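Local coordinates for cytochrome C-type biogenesis protein ccmF (Thermus thermophilus, PDB 6ZMQ) that binds heme b within the membrane and, as a cytochrome c heme lyase, probably takes part in attaching heme during cytochrome c maturation, at residues A[262-273]-A[370-381]. Numbering follows the deposited sequence.
With LMT (dodecyl-beta-D-maltoside), chain D.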
loop_
_atom_site.group_PDB
_atom_site.type_symbol
_atom_site.label_atom_id
_atom_site.label_comp_id
_atom_site.label_asym_id
_atom_site.label_seq_id
_atom_site.Cartn_x
_atom_site.Cartn_y
_atom_site.Cartn_z
ATOM N N ASN A 262 8.015 -7.164 0.430
ATOM C CA ASN A 262 7.734 -7.130 -1.003
ATOM C C ASN A 262 6.398 -7.793 -1.337
ATOM O O ASN A 262 5.890 -7.639 -2.450
ATOM C CB ASN A 262 8.917 -7.729 -1.776
ATOM C CG ASN A 262 9.164 -9.204 -1.475
ATOM O OD1 ASN A 262 8.569 -9.799 -0.569
ATOM N ND2 ASN A 262 10.092 -9.794 -2.225
ATOM N N ALA A 263 5.833 -8.543 -0.381
ATOM C CA ALA A 263 4.471 -9.061 -0.476
ATOM C C ALA A 263 3.410 -7.963 -0.467
ATOM O O ALA A 263 2.250 -8.241 -0.774
ATOM C CB ALA A 263 4.212 -10.038 0.668
ATOM N N SER A 264 3.740 -6.759 -0.007
ATOM C CA SER A 264 2.897 -5.595 -0.249
ATOM C C SER A 264 3.322 -4.814 -1.485
ATOM O O SER A 264 2.751 -3.754 -1.761
ATOM C CB SER A 264 2.879 -4.680 0.978
ATOM O OG SER A 264 2.836 -5.446 2.175
ATOM N N PHE A 265 4.316 -5.308 -2.219
ATOM C CA PHE A 265 4.736 -4.761 -3.501
ATOM C C PHE A 265 4.062 -5.474 -4.671
ATOM O O PHE A 265 3.710 -4.813 -5.653
ATOM C CB PHE A 265 6.259 -4.849 -3.628
ATOM C CG PHE A 265 6.826 -4.207 -4.874
ATOM C CD1 PHE A 265 6.348 -2.983 -5.336
ATOM C CD2 PHE A 265 7.874 -4.816 -5.555
ATOM C CE1 PHE A 265 6.892 -2.389 -6.472
ATOM C CE2 PHE A 265 8.423 -4.233 -6.693
ATOM C CZ PHE A 265 7.929 -3.015 -7.151
ATOM N N ILE A 266 3.892 -6.799 -4.591
ATOM C CA ILE A 266 3.070 -7.595 -5.519
ATOM C C ILE A 266 1.654 -7.048 -5.766
ATOM O O ILE A 266 1.306 -6.920 -6.952
ATOM C CB ILE A 266 3.020 -9.090 -5.108
ATOM C CG1 ILE A 266 4.374 -9.799 -5.266
ATOM C CG2 ILE A 266 1.981 -9.904 -5.894
ATOM C CD1 ILE A 266 4.965 -10.353 -3.993
ATOM N N PRO A 267 0.806 -6.692 -4.762
ATOM C CA PRO A 267 -0.538 -6.172 -5.120
ATOM C C PRO A 267 -0.508 -4.815 -5.803
ATOM O O PRO A 267 -1.220 -4.622 -6.805
ATOM C CB PRO A 267 -1.260 -6.083 -3.768
ATOM C CG PRO A 267 -0.447 -6.846 -2.836
ATOM C CD PRO A 267 0.932 -6.675 -3.295
ATOM N N TRP A 268 0.333 -3.894 -5.294
ATOM C CA TRP A 268 0.501 -2.555 -5.856
ATOM C C TRP A 268 0.917 -2.589 -7.322
ATOM O O TRP A 268 0.506 -1.720 -8.107
ATOM C CB TRP A 268 1.549 -1.768 -5.058
ATOM C CG TRP A 268 1.786 -0.398 -5.653
ATOM C CD1 TRP A 268 1.043 0.714 -5.422
ATOM C CD2 TRP A 268 2.794 -0.014 -6.612
ATOM N NE1 TRP A 268 1.523 1.761 -6.159
ATOM C CE2 TRP A 268 2.593 1.344 -6.901
ATOM C CE3 TRP A 268 3.823 -0.696 -7.272
ATOM C CZ2 TRP A 268 3.393 2.047 -7.796
ATOM C CZ3 TRP A 268 4.622 0.008 -8.159
ATOM C CH2 TRP A 268 4.401 1.363 -8.411
ATOM N N LEU A 269 1.747 -3.565 -7.698
ATOM C CA LEU A 269 2.114 -3.755 -9.098
ATOM C C LEU A 269 0.894 -4.115 -9.948
ATOM O O LEU A 269 0.621 -3.473 -10.973
ATOM C CB LEU A 269 3.198 -4.832 -9.203
ATOM C CG LEU A 269 4.628 -4.415 -8.828
ATOM C CD1 LEU A 269 5.573 -5.622 -8.812
ATOM C CD2 LEU A 269 5.144 -3.326 -9.736
ATOM N N LEU A 270 0.112 -5.103 -9.494
ATOM C CA LEU A 270 -0.984 -5.628 -10.308
ATOM C C LEU A 270 -2.131 -4.631 -10.377
ATOM O O LEU A 270 -2.692 -4.391 -11.456
ATOM C CB LEU A 270 -1.446 -6.972 -9.742
ATOM C CG LEU A 270 -0.347 -8.035 -9.678
ATOM C CD1 LEU A 270 -0.647 -9.118 -8.633
ATOM C CD2 LEU A 270 -0.077 -8.634 -11.053
ATOM N N ALA A 271 -2.408 -3.964 -9.248
ATOM C CA ALA A 271 -3.377 -2.873 -9.216
ATOM C C ALA A 271 -2.933 -1.676 -10.051
ATOM O O ALA A 271 -3.775 -0.864 -10.443
ATOM C CB ALA A 271 -3.651 -2.444 -7.775
ATOM N N THR A 272 -1.704 -1.690 -10.507
ATOM C CA THR A 272 -1.265 -0.638 -11.436
ATOM C C THR A 272 -1.511 -1.144 -12.841
ATOM O O THR A 272 -2.052 -0.425 -13.647
ATOM C CB THR A 272 0.233 -0.442 -11.378
ATOM O OG1 THR A 272 0.327 -0.095 -10.016
ATOM C CG2 THR A 272 0.678 0.755 -12.173
ATOM N N ALA A 273 -1.157 -2.380 -13.109
ATOM C CA ALA A 273 -1.386 -2.912 -14.456
ATOM C C ALA A 273 -2.880 -2.909 -14.721
ATOM O O ALA A 273 -3.335 -2.512 -15.771
ATOM C CB ALA A 273 -0.843 -4.298 -14.490
ATOM N N ALA A 370 1.678 -3.038 -18.836
ATOM C CA ALA A 370 0.982 -3.929 -17.912
ATOM C C ALA A 370 1.602 -5.322 -17.881
ATOM O O ALA A 370 1.629 -5.963 -16.822
ATOM C CB ALA A 370 -0.496 -4.016 -18.289
ATOM N N PHE A 371 2.125 -5.791 -19.019
ATOM C CA PHE A 371 2.899 -7.028 -19.040
ATOM C C PHE A 371 4.198 -6.894 -18.259
ATOM O O PHE A 371 4.653 -7.862 -17.645
ATOM C CB PHE A 371 3.206 -7.444 -20.477
ATOM C CG PHE A 371 2.304 -8.514 -21.004
ATOM C CD1 PHE A 371 2.291 -9.773 -20.418
ATOM C CD2 PHE A 371 1.503 -8.278 -22.111
ATOM C CE1 PHE A 371 1.466 -10.776 -20.912
ATOM C CE2 PHE A 371 0.680 -9.275 -22.616
ATOM C CZ PHE A 371 0.662 -10.523 -22.015
ATOM N N PHE A 372 4.818 -5.713 -18.302
ATOM C CA PHE A 372 6.041 -5.466 -17.538
ATOM C C PHE A 372 5.764 -5.447 -16.036
ATOM O O PHE A 372 6.556 -5.979 -15.245
ATOM C CB PHE A 372 6.664 -4.140 -17.979
ATOM C CG PHE A 372 7.655 -4.261 -19.111
ATOM C CD1 PHE A 372 7.457 -5.168 -20.149
ATOM C CD2 PHE A 372 8.785 -3.448 -19.139
ATOM C CE1 PHE A 372 8.363 -5.264 -21.191
ATOM C CE2 PHE A 372 9.696 -3.542 -20.174
ATOM C CZ PHE A 372 9.483 -4.453 -21.201
ATOM N N PHE A 373 4.628 -4.854 -15.637
ATOM C CA PHE A 373 4.209 -4.850 -14.233
ATOM C C PHE A 373 3.900 -6.266 -13.740
ATOM O O PHE A 373 4.350 -6.677 -12.658
ATOM C CB PHE A 373 2.977 -3.959 -14.059
ATOM C CG PHE A 373 3.281 -2.489 -13.943
ATOM C CD1 PHE A 373 4.028 -1.997 -12.887
ATOM C CD2 PHE A 373 2.787 -1.597 -14.883
ATOM C CE1 PHE A 373 4.290 -0.646 -12.781
ATOM C CE2 PHE A 373 3.055 -0.247 -14.793
ATOM C CZ PHE A 373 3.803 0.223 -13.743
ATOM N N ALA A 374 3.121 -7.020 -14.531
ATOM C CA ALA A 374 2.780 -8.402 -14.197
ATOM C C ALA A 374 4.005 -9.303 -14.205
ATOM O O ALA A 374 4.113 -10.209 -13.375
ATOM C CB ALA A 374 1.728 -8.926 -15.179
ATOM N N GLY A 375 4.943 -9.056 -15.124
ATOM C CA GLY A 375 6.188 -9.804 -15.137
ATOM C C GLY A 375 7.067 -9.506 -13.940
ATOM O O GLY A 375 7.750 -10.390 -13.432
ATOM N N TRP A 376 7.056 -8.254 -13.482
ATOM C CA TRP A 376 7.783 -7.874 -12.274
ATOM C C TRP A 376 7.221 -8.581 -11.041
ATOM O O TRP A 376 7.981 -9.143 -10.239
ATOM C CB TRP A 376 7.728 -6.348 -12.128
ATOM C CG TRP A 376 8.730 -5.710 -11.174
ATOM C CD1 TRP A 376 9.551 -6.343 -10.288
ATOM C CD2 TRP A 376 9.000 -4.303 -11.026
ATOM N NE1 TRP A 376 10.300 -5.421 -9.600
ATOM C CE2 TRP A 376 9.976 -4.163 -10.041
ATOM C CE3 TRP A 376 8.500 -3.151 -11.638
ATOM C CZ2 TRP A 376 10.457 -2.921 -9.660
ATOM C CZ3 TRP A 376 8.983 -1.923 -11.248
ATOM C CH2 TRP A 376 9.941 -1.824 -10.286
ATOM N N ALA A 377 5.888 -8.562 -10.881
ATOM C CA ALA A 377 5.239 -9.274 -9.775
ATOM C C ALA A 377 5.444 -10.787 -9.876
ATOM O O ALA A 377 5.616 -11.474 -8.857
ATOM C CB ALA A 377 3.750 -8.920 -9.737
ATOM N N LEU A 378 5.447 -11.311 -11.108
ATOM C CA LEU A 378 5.747 -12.715 -11.376
ATOM C C LEU A 378 7.168 -13.079 -10.959
ATOM O O LEU A 378 7.392 -14.142 -10.375
ATOM C CB LEU A 378 5.542 -13.006 -12.866
ATOM C CG LEU A 378 5.754 -14.420 -13.420
ATOM C CD1 LEU A 378 5.008 -15.454 -12.565
ATOM C CD2 LEU A 378 5.371 -14.538 -14.902
ATOM N N VAL A 379 8.143 -12.206 -11.245
ATOM C CA VAL A 379 9.532 -12.489 -10.876
ATOM C C VAL A 379 9.738 -12.368 -9.363
ATOM O O VAL A 379 10.483 -13.161 -8.773
ATOM C CB VAL A 379 10.494 -11.592 -11.696
ATOM C CG1 VAL A 379 11.919 -11.703 -11.233
ATOM C CG2 VAL A 379 10.519 -12.051 -13.142
ATOM N N VAL A 380 9.034 -11.443 -8.699
ATOM C CA VAL A 380 9.160 -11.313 -7.244
ATOM C C VAL A 380 8.538 -12.522 -6.530
ATOM O O VAL A 380 9.129 -13.069 -5.584
ATOM C CB VAL A 380 8.556 -9.966 -6.782
ATOM C CG1 VAL A 380 8.428 -9.882 -5.277
ATOM C CG2 VAL A 380 9.415 -8.804 -7.268
ATOM N N VAL A 381 7.391 -13.011 -7.026
ATOM C CA VAL A 381 6.773 -14.220 -6.469
ATOM C C VAL A 381 7.623 -15.458 -6.778
ATOM O O VAL A 381 7.877 -16.291 -5.897
ATOM C CB VAL A 381 5.327 -14.359 -6.987
ATOM C CG1 VAL A 381 4.821 -15.806 -6.925
ATOM C CG2 VAL A 381 4.382 -13.428 -6.219
HETATM C C1B LMT D . 21.197 -2.703 2.499
HETATM C C2B LMT D . 22.382 -3.587 1.994
HETATM C C3B LMT D . 23.644 -3.575 2.920
HETATM C C4B LMT D . 23.580 -2.574 4.105
HETATM C C5B LMT D . 22.211 -2.800 4.771
HETATM C C6B LMT D . 22.122 -1.991 6.058
HETATM O O1B LMT D . 19.979 -3.182 1.974
HETATM O O2B LMT D . 21.900 -4.863 1.858
HETATM O O3B LMT D . 24.785 -3.425 2.184
HETATM O "O4'" LMT D . 24.587 -2.820 5.012
HETATM O O5B LMT D . 21.085 -2.546 3.915
HETATM O O6B LMT D . 23.093 -2.400 6.934
HETATM C "C1'" LMT D . 17.309 -2.237 -1.227
HETATM C "C2'" LMT D . 18.541 -3.139 -1.561
HETATM C "C3'" LMT D . 19.182 -3.701 -0.251
HETATM C "C4'" LMT D . 19.461 -2.593 0.789
HETATM C "C5'" LMT D . 18.049 -2.005 1.044
HETATM C "C6'" LMT D . 17.919 -1.067 2.213
HETATM O "O1'" LMT D . 17.009 -1.427 -2.298
HETATM O "O2'" LMT D . 18.135 -4.204 -2.320
HETATM O "O3'" LMT D . 20.321 -4.391 -0.532
HETATM O "O5'" LMT D . 17.599 -1.349 -0.133
HETATM O "O6'" LMT D . 18.571 0.076 1.837
HETATM C C1 LMT D . 15.970 -1.864 -3.163
HETATM C C2 LMT D . 15.289 -0.613 -3.649
HETATM C C3 LMT D . 14.815 -0.590 -5.073
HETATM C C4 LMT D . 13.426 -1.182 -5.154
HETATM C C5 LMT D . 12.939 -1.123 -6.572
HETATM C C6 LMT D . 11.466 -0.865 -6.707
HETATM C C7 LMT D . 11.051 0.338 -5.906
HETATM C C8 LMT D . 10.033 1.112 -6.669
HETATM C C9 LMT D . 8.832 1.457 -5.851
HETATM C C10 LMT D . 7.861 2.183 -6.733
HETATM C C11 LMT D . 6.692 2.643 -5.930
HETATM C C12 LMT D . 6.159 3.936 -6.440
#
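Helices 266-273 and 370-381 run antiparallel, their axes 8.5 Å apart at closest approach, with 163° between their N-to-C directions. I266 sits level with A377, and A273 with A370. No hydrogen bond crosses; apolar groups fill the interface. Small residues let the backbones come close where A273 CB meets A370 CB at 3.8 Å. L269 is central. Its CD1 rests over the five-membered ring of W376 as a CH-pi contact and also touches A377. Its CD2 meets the edge of the F373 ring, 3.6 Å from F373 CD1. With CG trans to the backbone N (chi1 -175°), the F265 ring reaches W376. Its edge points at the face of the W376 six-membered ring in a T-shaped pair, with F265 CZ 3.6 Å from W376 CZ2 and the planes at 88°. An alanine in place of W376 would probably leave the F265 edge without its aromatic face and open a gap beside L269. Both helices are predicted to span the membrane and pack here next to the heme b site. F373 belongs to the heme pocket. T272 lies one helical turn before H276, an axial ligand of the heme iron. T272 CG2 stands over a face of F373, 3.5 Å from F373 CZ. T272 OG1 donates a hydrogen bond to W268 O and is also hydrogen-bonded to W231 NE1. At the other end, I266 CD1 packs on V380 CG1 at 3.7 Å, while its CG1 touches V381 CG2. The dodecyl maltoside tail passes both tryptophans, with LMT C11 over a face of W268 and LMT C6 3.7 Å from W376 CZ2.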